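Local coordinates for uncharacterized protein (Borrelia turicatae, PDB 5VJ4) that is of unknown function but is probably a surface lipoprotein, possibly lipid-binding, whose gene is differentially regulated as relapsing fever spirochetes pass between tick and mammal, at residues P219-F224 / G239-D245; R188-L192 / V275-R280; L315-K319 / Y348-F352; L311-L315 / L355-A359. One frame throughout, in Å; residues are numbered along the deposited sequence.

The modelled chain is mostly helical, with no strand, and the four contacts fall into two pairs. Coming from the N terminus, helix 176-201 supplies the first half of contact 2, which closes only when helix 263-301 comes back alongside it. Inside that long loop lies contact 1, joining helix 218-222 to the start of helix 243-256. Contacts 1 and 2 touch directly, for instance where Trp-240 CD1 meets Val-275 CG2 at 3.6 Å. Contacts 3 and 4 come after both and bind helix 308-334 to helix 345-365, contact 3 lying inside the loop that contact 4 closes and sharing Leu-315 with it. This second pair lies across the chain's centre from contact 1.

Contact 1 of 4, residues P219-F224 / G239-D245; sequences PRFRKF and GWLDADD. With SO4 (sulfate ion), chain E.
Arg-220 and Asp-245 stand nearly perpendicular, yet their flat ends lie almost parallel, guanidinium and carboxylate planes 19° apart. The grip is side-on: Arg-220 NE reaches Asp-245 OD2 at 3.0 Å, close to the guanidinium plane and on the syn side of the oxygen, while Arg-220 NH2 meets Asp-245 OD1, also at 3.0 Å, from above the carboxylate plane. Arg-220 NH2 is also salt-bridged to Asp-283, and Asp-245 OD1 to Arg-286.

Pro-219 lies alongside Asp-242, with Pro-219 CB 3.4 Å from Asp-242 OD2. Lys-223, whose CG stands anti to the backbone N (chi1 -165°), bends at chi2 and chi4 to bring NZ within 3.0 Å of Gly-239 O, above that carbonyl's plane. Further along, Phe-224 CE1 comes up to the edge of the Trp-240 indole, whose NE1 is bonded to Met-234 O.

Asp-242 receives Asp-245 N on OD1 (2.9 Å) and Asp-244 N on OD2 (3.0 Å), and Ala-243 N binds a sulfate oxygen, O4, at 3.2 Å. The sulfate, probably from the crystallisation liquor, is also bonded to Arg-246. Asp-242 is thus a classic N-cap, here of helix 243-256.

Contact 2 of 4, residues R188-L192 / V275-R280; sequences RYDGL and VYYVVR
Arg-188 and Tyr-276 mark the close end of two helices that run in the same general direction, with CA atoms 6.4 Å apart. One turn on, the CA atoms of Leu-192 and Arg-280 are separated by 7.4 Å. The short axes are inclined at -35° and approach to 10.4 Å. Helix 263-301 is kinked here, since the backbone N atoms of Val-275 and Tyr-276 make no bond to the preceding turn.

No hydrogen bond crosses the interface, and Leu-192 and Tyr-276 carry the largest shares of it. Leu-192 CD2 lies over one face of the Tyr-276 ring and also rests on the aliphatic part of Arg-280, 3.8 Å from Arg-280 CD. The other branch, Leu-192 CD1, meets Val-279 CG2 at 3.6 Å. The tyrosine ring can take part because its CG is anti to the backbone N (chi1 179°), which swings it across toward helix 176-201; Arg-188 CB then approaches Tyr-276 CD1 to 3.6 Å. Tyr-189 leaves its own helix pointing away, but its ring comes back, so that Val-275 CG1 sits at the ring edge, 3.9 Å from Tyr-189 OH.

Arg-188 NE is bonded to Asn-271 O of the second subunit, and Tyr-276 packs on Phe-333 of that subunit. This is the buried helix-helix packing of an all-alpha core, merging at one margin with the dimer interface.

Contact 3 of 4, residues L315-K319 / Y348-F352; sequences LNRFK and YRNYF. With SO4 (sulfate ion), chain D.
Phe-318 turns one ring face to Tyr-351, whose CB stands over it as a CH-pi contact, 3.9 Å from the Phe-318 centroid and 20° off the ring normal. The two rings themselves meet obliquely, their planes at 38°, and Phe-318 CE1 lies 3.4 Å from Tyr-351 CD2. That same Phe-318 CE1 sits over the centre of the Arg-317 guanidinium, a group salt-bridged by Glu-321.

Phe-318 and Phe-352 are buried between the arms of an antiparallel helical hairpin, with Tyr-351 at its margin: segments 315-319 and 348-352 of helices 308-334 and 345-365 run at 173°, their axes 10.7 Å apart. Phe-318 leaves its helix toward the partner, CG anti to the carbonyl carbon, and buries the most surface of the contact. Phe-352 inserts from the opposing helix, its CZ 3.7 Å from Phe-318 CB and its CE1 3.8 Å from Leu-315 CD1. At the edge of the same ring is the backbone N of Lys-319, while His-292 of helix 263-301 meets Phe-352 edge-to-face, placing the hairpin against a third helix.

Tyr-348 CE2 approaches Phe-318 O to 3.7 Å, and the Tyr-348 hydroxyl is bonded to Glu-321. Arg-349, extended from CG to NE, reaches a sulfate, probably a crystallisation ion, also held by the backbone N atoms of Gly-206 and Arg-209; its NH2 donates to sulfate O4 at 2.9 Å.

Contact 4 of 4, residues L311-L315 / L355-A359; sequences LQARL and LKFDA
Arg-314 NH2 and Asp-358 OD2 form a salt bridge across the helix pair, a long one at 3.6 Å that does not qualify as a hydrogen bond. The carboxylate oxygen lies at the edge of the guanidinium, in its plane, but the two flat groups are turned well apart, 65° between planes, and the side chains run roughly at right angles. The attraction is therefore probably mainly electrostatic.

Arg-314 is bent at chi2 and chi3, which folds its guanidinium back over Leu-355. One face of that group receives Leu-355 CD1, displaced toward the rim and 3.5 Å from Arg-314 NH2; the same methyl lies 3.6 Å from Arg-314 CB. Leu-355 and Arg-314 lie alongside each other, pointing opposite ways. With its CG anti to the backbone N (chi1 -172°), Leu-355 sends its second branch inward, and CD2 comes within 3.7 Å of Leu-315 CD1.

Leu-311 completes the contact. Its CD1 presses on the backbone of the other helix, 3.6 Å from Ala-359 CA and 3.9 Å from Ala-359 CB, and thus lies directly on the Ala-359 main chain.

The segments 311-315 and 355-359, on helices 308-334 and 345-365, are antiparallel at 165°, their axes 10.8 Å apart. Helix 263-301 packs against both: Leu-315 touches Leu-296, Ala-359 touches Ala-298 and Lys-356 touches Glu-294.

Contact 1 of 4, residues P219-F224 / G239-D245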
# COMPACT_ATOMS: atom_id res chain seq x y z
N PRO A 219 -5.40 1.07 -21.71
CA PRO A 219 -6.78 1.14 -21.30
C PRO A 219 -7.02 2.06 -20.11
O PRO A 219 -8.03 2.78 -20.08
CB PRO A 219 -7.06 -0.28 -20.84
CG PRO A 219 -6.20 -1.12 -21.69
CD PRO A 219 -4.95 -0.33 -21.76
N ARG A 220 -6.09 2.02 -19.14
CA ARG A 220 -6.28 2.71 -17.89
C ARG A 220 -6.27 4.22 -18.08
O ARG A 220 -7.02 4.93 -17.41
CB ARG A 220 -5.30 2.21 -16.82
CG ARG A 220 -5.35 0.70 -16.62
CD ARG A 220 -4.26 0.19 -15.67
NE ARG A 220 -4.46 -1.20 -15.31
CZ ARG A 220 -3.49 -2.09 -15.11
NH1 ARG A 220 -2.23 -1.75 -15.26
NH2 ARG A 220 -3.79 -3.35 -14.80
N PHE A 221 -5.47 4.69 -19.04
CA PHE A 221 -5.44 6.11 -19.39
C PHE A 221 -6.64 6.45 -20.25
O PHE A 221 -7.36 7.40 -19.96
CB PHE A 221 -4.16 6.46 -20.13
CG PHE A 221 -2.97 6.66 -19.24
CD1 PHE A 221 -2.92 7.72 -18.36
CD2 PHE A 221 -1.87 5.82 -19.33
CE1 PHE A 221 -1.81 7.92 -17.55
CE2 PHE A 221 -0.75 6.01 -18.52
CZ PHE A 221 -0.72 7.06 -17.63
N ARG A 222 -6.87 5.65 -21.30
CA ARG A 222 -8.03 5.84 -22.18
C ARG A 222 -9.33 6.03 -21.43
O ARG A 222 -10.16 6.86 -21.83
CB ARG A 222 -8.18 4.67 -23.13
CG ARG A 222 -7.74 5.00 -24.53
CD ARG A 222 -8.27 3.92 -25.43
NE ARG A 222 -7.46 2.70 -25.36
CZ ARG A 222 -6.30 2.53 -25.99
NH1 ARG A 222 -5.76 3.51 -26.75
NH2 ARG A 222 -5.68 1.35 -25.85
N LYS A 223 -9.46 5.31 -20.31
CA LYS A 223 -10.66 5.29 -19.50
C LYS A 223 -11.09 6.69 -19.02
O LYS A 223 -12.26 6.91 -18.70
CB LYS A 223 -10.47 4.30 -18.33
CG LYS A 223 -11.73 3.86 -17.58
CD LYS A 223 -12.68 3.07 -18.48
CE LYS A 223 -13.63 2.19 -17.69
NZ LYS A 223 -14.37 2.86 -16.60
N PHE A 224 -10.17 7.64 -19.02
CA PHE A 224 -10.50 8.99 -18.54
C PHE A 224 -11.64 9.61 -19.34
O PHE A 224 -12.58 10.16 -18.76
CB PHE A 224 -9.27 9.89 -18.57
CG PHE A 224 -8.26 9.56 -17.52
CD1 PHE A 224 -8.24 8.31 -16.90
CD2 PHE A 224 -7.31 10.50 -17.17
CE1 PHE A 224 -7.29 8.00 -15.94
CE2 PHE A 224 -6.35 10.19 -16.21
CZ PHE A 224 -6.35 8.94 -15.61
N GLY A 239 -14.58 1.85 -10.97
CA GLY A 239 -14.86 2.95 -11.89
C GLY A 239 -13.66 3.26 -12.74
O GLY A 239 -13.81 3.81 -13.83
N TRP A 240 -12.48 2.91 -12.24
CA TRP A 240 -11.22 3.19 -12.92
C TRP A 240 -10.70 2.06 -13.78
O TRP A 240 -9.85 2.29 -14.65
CB TRP A 240 -10.18 3.48 -11.88
CG TRP A 240 -10.50 4.62 -11.03
CD1 TRP A 240 -11.20 4.61 -9.87
CD2 TRP A 240 -10.06 5.97 -11.23
NE1 TRP A 240 -11.24 5.88 -9.32
CE2 TRP A 240 -10.54 6.73 -10.14
CE3 TRP A 240 -9.29 6.61 -12.21
CZ2 TRP A 240 -10.30 8.10 -10.01
CZ3 TRP A 240 -9.04 7.98 -12.09
CH2 TRP A 240 -9.55 8.71 -11.00
N LEU A 241 -11.18 0.85 -13.51
CA LEU A 241 -10.84 -0.36 -14.28
C LEU A 241 -11.50 -0.36 -15.63
O LEU A 241 -12.67 -0.01 -15.75
CB LEU A 241 -11.28 -1.61 -13.52
CG LEU A 241 -10.82 -1.68 -12.04
CD1 LEU A 241 -11.18 -2.98 -11.36
CD2 LEU A 241 -9.33 -1.49 -11.92
N ASP A 242 -10.74 -0.76 -16.66
CA ASP A 242 -11.32 -1.04 -17.97
C ASP A 242 -11.86 -2.49 -18.01
O ASP A 242 -11.75 -3.24 -17.03
CB ASP A 242 -10.27 -0.85 -19.06
CG ASP A 242 -9.42 -2.09 -19.26
OD1 ASP A 242 -8.81 -2.52 -18.26
OD2 ASP A 242 -9.41 -2.63 -20.41
N ALA A 243 -12.38 -2.90 -19.16
CA ALA A 243 -12.93 -4.23 -19.30
C ALA A 243 -11.93 -5.33 -18.93
O ALA A 243 -12.26 -6.26 -18.18
CB ALA A 243 -13.48 -4.43 -20.69
N ASP A 244 -10.71 -5.20 -19.44
CA ASP A 244 -9.65 -6.17 -19.16
C ASP A 244 -9.39 -6.27 -17.68
O ASP A 244 -9.32 -7.39 -17.13
CB ASP A 244 -8.35 -5.80 -19.88
CG ASP A 244 -8.42 -6.04 -21.38
OD1 ASP A 244 -9.24 -6.88 -21.85
OD2 ASP A 244 -7.64 -5.38 -22.09
N ASP A 245 -9.25 -5.12 -17.04
CA ASP A 245 -9.06 -5.09 -15.60
C ASP A 245 -10.22 -5.75 -14.88
O ASP A 245 -10.00 -6.63 -14.04
CB ASP A 245 -8.82 -3.68 -15.11
CG ASP A 245 -7.47 -3.13 -15.56
OD1 ASP A 245 -6.55 -3.92 -15.82
OD2 ASP A 245 -7.33 -1.89 -15.68
S SO4 E . -14.31 0.11 -20.79
O1 SO4 E . -15.12 -0.70 -21.73
O2 SO4 E . -14.71 -0.21 -19.41
O3 SO4 E . -14.46 1.58 -21.02
O4 SO4 E . -12.89 -0.28 -20.93

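Contact 2 of 4, residues R188-L192 / V275-R280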
# COMPACT_ATOMS: atom_id res chain seq x y z
N ARG A 188 0.16 8.45 -10.29
CA ARG A 188 0.28 7.09 -9.78
C ARG A 188 0.61 6.12 -10.91
O ARG A 188 1.54 5.31 -10.80
CB ARG A 188 -0.98 6.65 -9.02
CG ARG A 188 -1.42 7.62 -7.96
CD ARG A 188 -2.26 6.97 -6.88
NE ARG A 188 -2.80 7.97 -5.96
CZ ARG A 188 -3.83 8.77 -6.23
NH1 ARG A 188 -4.48 8.71 -7.40
NH2 ARG A 188 -4.21 9.65 -5.31
N TYR A 189 -0.10 6.25 -12.03
CA TYR A 189 0.14 5.38 -13.14
C TYR A 189 1.57 5.54 -13.68
O TYR A 189 2.25 4.51 -13.94
CB TYR A 189 -0.90 5.59 -14.23
CG TYR A 189 -2.33 5.16 -13.93
CD1 TYR A 189 -2.65 4.33 -12.85
CD2 TYR A 189 -3.36 5.55 -14.78
CE1 TYR A 189 -3.97 3.94 -12.62
CE2 TYR A 189 -4.66 5.14 -14.58
CZ TYR A 189 -4.96 4.34 -13.50
OH TYR A 189 -6.27 3.98 -13.32
N ASP A 190 2.03 6.80 -13.80
CA ASP A 190 3.45 7.09 -14.14
C ASP A 190 4.38 6.26 -13.28
O ASP A 190 5.21 5.49 -13.79
CB ASP A 190 3.79 8.57 -13.97
CG ASP A 190 3.36 9.43 -15.17
OD1 ASP A 190 3.09 8.86 -16.25
OD2 ASP A 190 3.28 10.67 -15.02
N GLY A 191 4.18 6.35 -11.97
CA GLY A 191 5.02 5.64 -11.02
C GLY A 191 5.07 4.18 -11.34
O GLY A 191 6.15 3.59 -11.40
N LEU A 192 3.90 3.59 -11.58
CA LEU A 192 3.81 2.15 -11.78
C LEU A 192 4.55 1.77 -13.06
O LEU A 192 5.31 0.79 -13.07
CB LEU A 192 2.37 1.70 -11.80
CG LEU A 192 1.65 1.73 -10.44
CD1 LEU A 192 0.17 1.78 -10.68
CD2 LEU A 192 1.99 0.55 -9.59
N VAL A 275 -6.85 2.23 -5.94
CA VAL A 275 -6.55 1.83 -7.30
C VAL A 275 -5.08 1.54 -7.56
O VAL A 275 -4.76 0.64 -8.32
CB VAL A 275 -6.97 2.93 -8.24
CG1 VAL A 275 -6.59 2.57 -9.66
CG2 VAL A 275 -8.47 3.15 -8.12
N TYR A 276 -4.19 2.33 -6.96
CA TYR A 276 -2.78 2.14 -7.14
C TYR A 276 -2.38 0.72 -6.79
O TYR A 276 -1.76 0.04 -7.62
CB TYR A 276 -2.06 3.11 -6.25
CG TYR A 276 -0.57 3.07 -6.27
CD1 TYR A 276 0.13 3.72 -7.25
CD2 TYR A 276 0.15 2.46 -5.25
CE1 TYR A 276 1.51 3.75 -7.25
CE2 TYR A 276 1.54 2.47 -5.23
CZ TYR A 276 2.21 3.13 -6.24
OH TYR A 276 3.57 3.15 -6.25
N TYR A 277 -2.74 0.24 -5.60
CA TYR A 277 -2.40 -1.17 -5.28
C TYR A 277 -3.23 -2.20 -6.02
O TYR A 277 -2.74 -3.29 -6.27
CB TYR A 277 -2.42 -1.47 -3.80
CG TYR A 277 -1.39 -0.67 -3.11
CD1 TYR A 277 -1.66 0.63 -2.69
CD2 TYR A 277 -0.12 -1.17 -2.95
CE1 TYR A 277 -0.69 1.40 -2.10
CE2 TYR A 277 0.86 -0.41 -2.37
CZ TYR A 277 0.58 0.88 -1.96
OH TYR A 277 1.56 1.65 -1.38
N VAL A 278 -4.46 -1.85 -6.38
CA VAL A 278 -5.29 -2.80 -7.03
C VAL A 278 -4.71 -3.10 -8.40
O VAL A 278 -4.56 -4.26 -8.75
CB VAL A 278 -6.75 -2.35 -7.15
CG1 VAL A 278 -7.49 -3.25 -8.14
CG2 VAL A 278 -7.42 -2.44 -5.81
N VAL A 279 -4.38 -2.08 -9.18
CA VAL A 279 -3.90 -2.35 -10.53
C VAL A 279 -2.57 -3.10 -10.53
O VAL A 279 -2.35 -3.97 -11.34
CB VAL A 279 -3.84 -1.12 -11.44
CG1 VAL A 279 -5.22 -0.53 -11.57
CG2 VAL A 279 -2.87 -0.08 -10.95
N ARG A 280 -1.70 -2.79 -9.58
CA ARG A 280 -0.46 -3.52 -9.54
C ARG A 280 -0.66 -5.01 -9.25
O ARG A 280 -0.02 -5.85 -9.86
CB ARG A 280 0.48 -2.88 -8.57
CG ARG A 280 1.84 -3.46 -8.70
CD ARG A 280 2.84 -2.69 -7.88
NE ARG A 280 4.16 -3.26 -8.11
CZ ARG A 280 4.70 -4.20 -7.35
NH1 ARG A 280 5.91 -4.65 -7.64
NH2 ARG A 280 4.04 -4.69 -6.29

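Contact 3 of 4, residues L315-K319 / Y348-F352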
# COMPACT_ATOMS: atom_id res chain seq x y z
N LEU A 315 3.73 -28.17 -11.42
CA LEU A 315 2.78 -27.23 -11.99
C LEU A 315 1.57 -27.11 -11.08
O LEU A 315 1.19 -26.01 -10.72
CB LEU A 315 2.32 -27.66 -13.38
CG LEU A 315 1.44 -26.63 -14.11
CD1 LEU A 315 2.27 -25.45 -14.58
CD2 LEU A 315 0.70 -27.24 -15.31
N ASN A 316 0.99 -28.25 -10.70
CA ASN A 316 -0.18 -28.21 -9.83
C ASN A 316 0.11 -27.68 -8.46
O ASN A 316 -0.66 -26.89 -7.92
CB ASN A 316 -0.87 -29.56 -9.76
CG ASN A 316 -1.53 -29.92 -11.08
OD1 ASN A 316 -1.80 -29.03 -11.88
ND2 ASN A 316 -1.78 -31.20 -11.30
N ARG A 317 1.25 -28.07 -7.90
CA ARG A 317 1.63 -27.63 -6.57
C ARG A 317 1.83 -26.12 -6.56
O ARG A 317 1.34 -25.44 -5.66
CB ARG A 317 2.89 -28.36 -6.11
CG ARG A 317 3.56 -27.75 -4.90
CD ARG A 317 4.96 -28.33 -4.79
NE ARG A 317 5.92 -27.39 -4.20
CZ ARG A 317 7.23 -27.39 -4.47
NH1 ARG A 317 7.73 -28.25 -5.35
NH2 ARG A 317 8.03 -26.51 -3.86
N PHE A 318 2.53 -25.62 -7.56
CA PHE A 318 2.81 -24.20 -7.66
C PHE A 318 1.54 -23.39 -7.78
O PHE A 318 1.38 -22.44 -7.04
CB PHE A 318 3.74 -23.89 -8.83
CG PHE A 318 5.18 -24.16 -8.53
CD1 PHE A 318 5.64 -24.20 -7.22
CD2 PHE A 318 6.10 -24.34 -9.58
CE1 PHE A 318 6.98 -24.44 -6.95
CE2 PHE A 318 7.44 -24.57 -9.31
CZ PHE A 318 7.88 -24.62 -7.99
N LYS A 319 0.64 -23.78 -8.69
CA LYS A 319 -0.67 -23.12 -8.82
C LYS A 319 -1.36 -23.11 -7.45
O LYS A 319 -1.83 -22.08 -7.00
CB LYS A 319 -1.55 -23.79 -9.87
CG LYS A 319 -2.82 -23.01 -10.21
CD LYS A 319 -3.62 -23.61 -11.37
CE LYS A 319 -5.12 -23.29 -11.23
NZ LYS A 319 -5.91 -23.13 -12.49
N TYR A 348 6.50 -16.53 -7.91
CA TYR A 348 5.79 -17.60 -8.57
C TYR A 348 5.86 -17.51 -10.08
O TYR A 348 5.79 -18.54 -10.76
CB TYR A 348 4.35 -17.73 -8.00
CG TYR A 348 4.35 -18.46 -6.65
CD1 TYR A 348 4.81 -17.83 -5.47
CD2 TYR A 348 3.98 -19.81 -6.56
CE1 TYR A 348 4.86 -18.51 -4.26
CE2 TYR A 348 4.02 -20.50 -5.34
CZ TYR A 348 4.45 -19.85 -4.20
OH TYR A 348 4.48 -20.52 -3.01
N ARG A 349 6.02 -16.30 -10.61
CA ARG A 349 6.26 -16.12 -12.05
C ARG A 349 7.57 -16.80 -12.44
O ARG A 349 7.63 -17.55 -13.42
CB ARG A 349 6.30 -14.65 -12.41
CG ARG A 349 6.40 -14.39 -13.90
CD ARG A 349 6.41 -12.91 -14.23
NE ARG A 349 6.93 -12.72 -15.58
CZ ARG A 349 8.17 -12.33 -15.87
NH1 ARG A 349 9.08 -12.06 -14.92
NH2 ARG A 349 8.50 -12.22 -17.13
N ASN A 350 8.60 -16.56 -11.63
CA ASN A 350 9.90 -17.18 -11.83
C ASN A 350 9.83 -18.69 -11.71
O ASN A 350 10.37 -19.40 -12.57
CB ASN A 350 10.94 -16.57 -10.89
CG ASN A 350 11.30 -15.13 -11.26
OD1 ASN A 350 10.91 -14.61 -12.31
ND2 ASN A 350 12.04 -14.46 -10.39
N TYR A 351 9.14 -19.18 -10.68
CA TYR A 351 8.93 -20.63 -10.55
C TYR A 351 8.35 -21.23 -11.83
O TYR A 351 8.86 -22.23 -12.32
CB TYR A 351 8.10 -20.96 -9.32
CG TYR A 351 8.85 -20.83 -8.00
CD1 TYR A 351 10.11 -20.21 -7.92
CD2 TYR A 351 8.28 -21.30 -6.81
CE1 TYR A 351 10.77 -20.08 -6.70
CE2 TYR A 351 8.93 -21.18 -5.59
CZ TYR A 351 10.18 -20.57 -5.53
OH TYR A 351 10.83 -20.46 -4.33
N PHE A 352 7.34 -20.58 -12.40
CA PHE A 352 6.75 -21.07 -13.63
C PHE A 352 7.66 -20.98 -14.84
O PHE A 352 7.55 -21.80 -15.75
CB PHE A 352 5.41 -20.38 -13.95
CG PHE A 352 4.29 -20.83 -13.07
CD1 PHE A 352 3.90 -22.16 -13.06
CD2 PHE A 352 3.63 -19.93 -12.24
CE1 PHE A 352 2.87 -22.58 -12.24
CE2 PHE A 352 2.60 -20.36 -11.41
CZ PHE A 352 2.22 -21.68 -11.42
S SO4 D . 10.82 -12.08 -19.45
O1 SO4 D . 11.75 -13.24 -19.31
O2 SO4 D . 9.44 -12.60 -19.66
O3 SO4 D . 11.07 -11.20 -20.62
O4 SO4 D . 10.97 -11.28 -18.21

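Contact 4 of 4, residues L311-L315 / L355-A359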
# COMPACT_ATOMS: atom_id res chain seq x y z
N LEU A 311 7.15 -33.17 -13.34
CA LEU A 311 6.97 -31.79 -13.76
C LEU A 311 5.55 -31.34 -13.53
O LEU A 311 5.32 -30.23 -13.07
CB LEU A 311 7.34 -31.61 -15.23
CG LEU A 311 8.83 -31.75 -15.45
CD1 LEU A 311 9.20 -30.78 -16.55
CD2 LEU A 311 9.64 -31.46 -14.18
N GLN A 312 4.62 -32.24 -13.86
CA GLN A 312 3.19 -32.03 -13.68
C GLN A 312 2.80 -31.76 -12.23
O GLN A 312 1.93 -30.93 -11.95
CB GLN A 312 2.43 -33.24 -14.20
CG GLN A 312 1.67 -32.95 -15.46
CD GLN A 312 0.69 -31.81 -15.28
OE1 GLN A 312 0.56 -31.24 -14.18
NE2 GLN A 312 0.00 -31.47 -16.35
N ALA A 313 3.46 -32.47 -11.32
CA ALA A 313 3.26 -32.25 -9.90
C ALA A 313 3.59 -30.81 -9.56
O ALA A 313 2.81 -30.13 -8.91
CB ALA A 313 4.11 -33.21 -9.07
N ARG A 314 4.76 -30.36 -10.03
CA ARG A 314 5.25 -29.03 -9.72
C ARG A 314 4.23 -28.00 -10.19
O ARG A 314 3.91 -27.07 -9.44
CB ARG A 314 6.59 -28.79 -10.39
CG ARG A 314 7.60 -29.90 -10.18
CD ARG A 314 8.78 -29.45 -9.35
NE ARG A 314 9.53 -28.39 -10.03
CZ ARG A 314 10.40 -28.56 -11.03
NH1 ARG A 314 10.69 -29.77 -11.49
NH2 ARG A 314 11.00 -27.51 -11.58
N LEU A 315 3.73 -28.17 -11.42
CA LEU A 315 2.78 -27.23 -11.99
C LEU A 315 1.57 -27.11 -11.08
O LEU A 315 1.19 -26.01 -10.72
CB LEU A 315 2.32 -27.66 -13.38
CG LEU A 315 1.44 -26.63 -14.11
CD1 LEU A 315 2.27 -25.45 -14.58
CD2 LEU A 315 0.70 -27.24 -15.31
N LEU A 355 10.17 -23.71 -14.48
CA LEU A 355 9.44 -24.90 -14.82
C LEU A 355 9.23 -25.06 -16.33
O LEU A 355 9.32 -26.16 -16.85
CB LEU A 355 8.10 -24.94 -14.10
CG LEU A 355 7.39 -26.29 -14.27
CD1 LEU A 355 8.00 -27.36 -13.39
CD2 LEU A 355 5.89 -26.16 -14.06
N LYS A 356 8.97 -23.98 -17.04
CA LYS A 356 8.82 -24.07 -18.48
C LYS A 356 10.12 -24.52 -19.13
O LYS A 356 10.11 -25.40 -19.99
CB LYS A 356 8.33 -22.76 -19.12
CG LYS A 356 8.44 -22.79 -20.64
CD LYS A 356 7.74 -21.69 -21.41
CE LYS A 356 8.16 -20.28 -21.04
NZ LYS A 356 9.61 -20.12 -20.76
N PHE A 357 11.23 -23.91 -18.71
CA PHE A 357 12.54 -24.21 -19.27
C PHE A 357 12.93 -25.66 -19.02
O PHE A 357 13.37 -26.34 -19.94
CB PHE A 357 13.60 -23.24 -18.73
CG PHE A 357 13.51 -21.86 -19.32
CD1 PHE A 357 13.04 -21.67 -20.62
CD2 PHE A 357 13.92 -20.75 -18.59
CE1 PHE A 357 12.95 -20.40 -21.18
CE2 PHE A 357 13.84 -19.46 -19.14
CZ PHE A 357 13.35 -19.29 -20.44
N ASP A 358 12.70 -26.13 -17.80
CA ASP A 358 12.95 -27.52 -17.48
C ASP A 358 12.10 -28.41 -18.35
O ASP A 358 12.59 -29.41 -18.84
CB ASP A 358 12.72 -27.79 -16.00
CG ASP A 358 13.80 -27.15 -15.13
OD1 ASP A 358 14.72 -26.50 -15.70
OD2 ASP A 358 13.73 -27.31 -13.89
N ALA A 359 10.85 -28.03 -18.57
CA ALA A 359 9.97 -28.80 -19.42
C ALA A 359 10.55 -28.95 -20.83
O ALA A 359 10.57 -30.03 -21.40
CB ALA A 359 8.55 -28.20 -19.46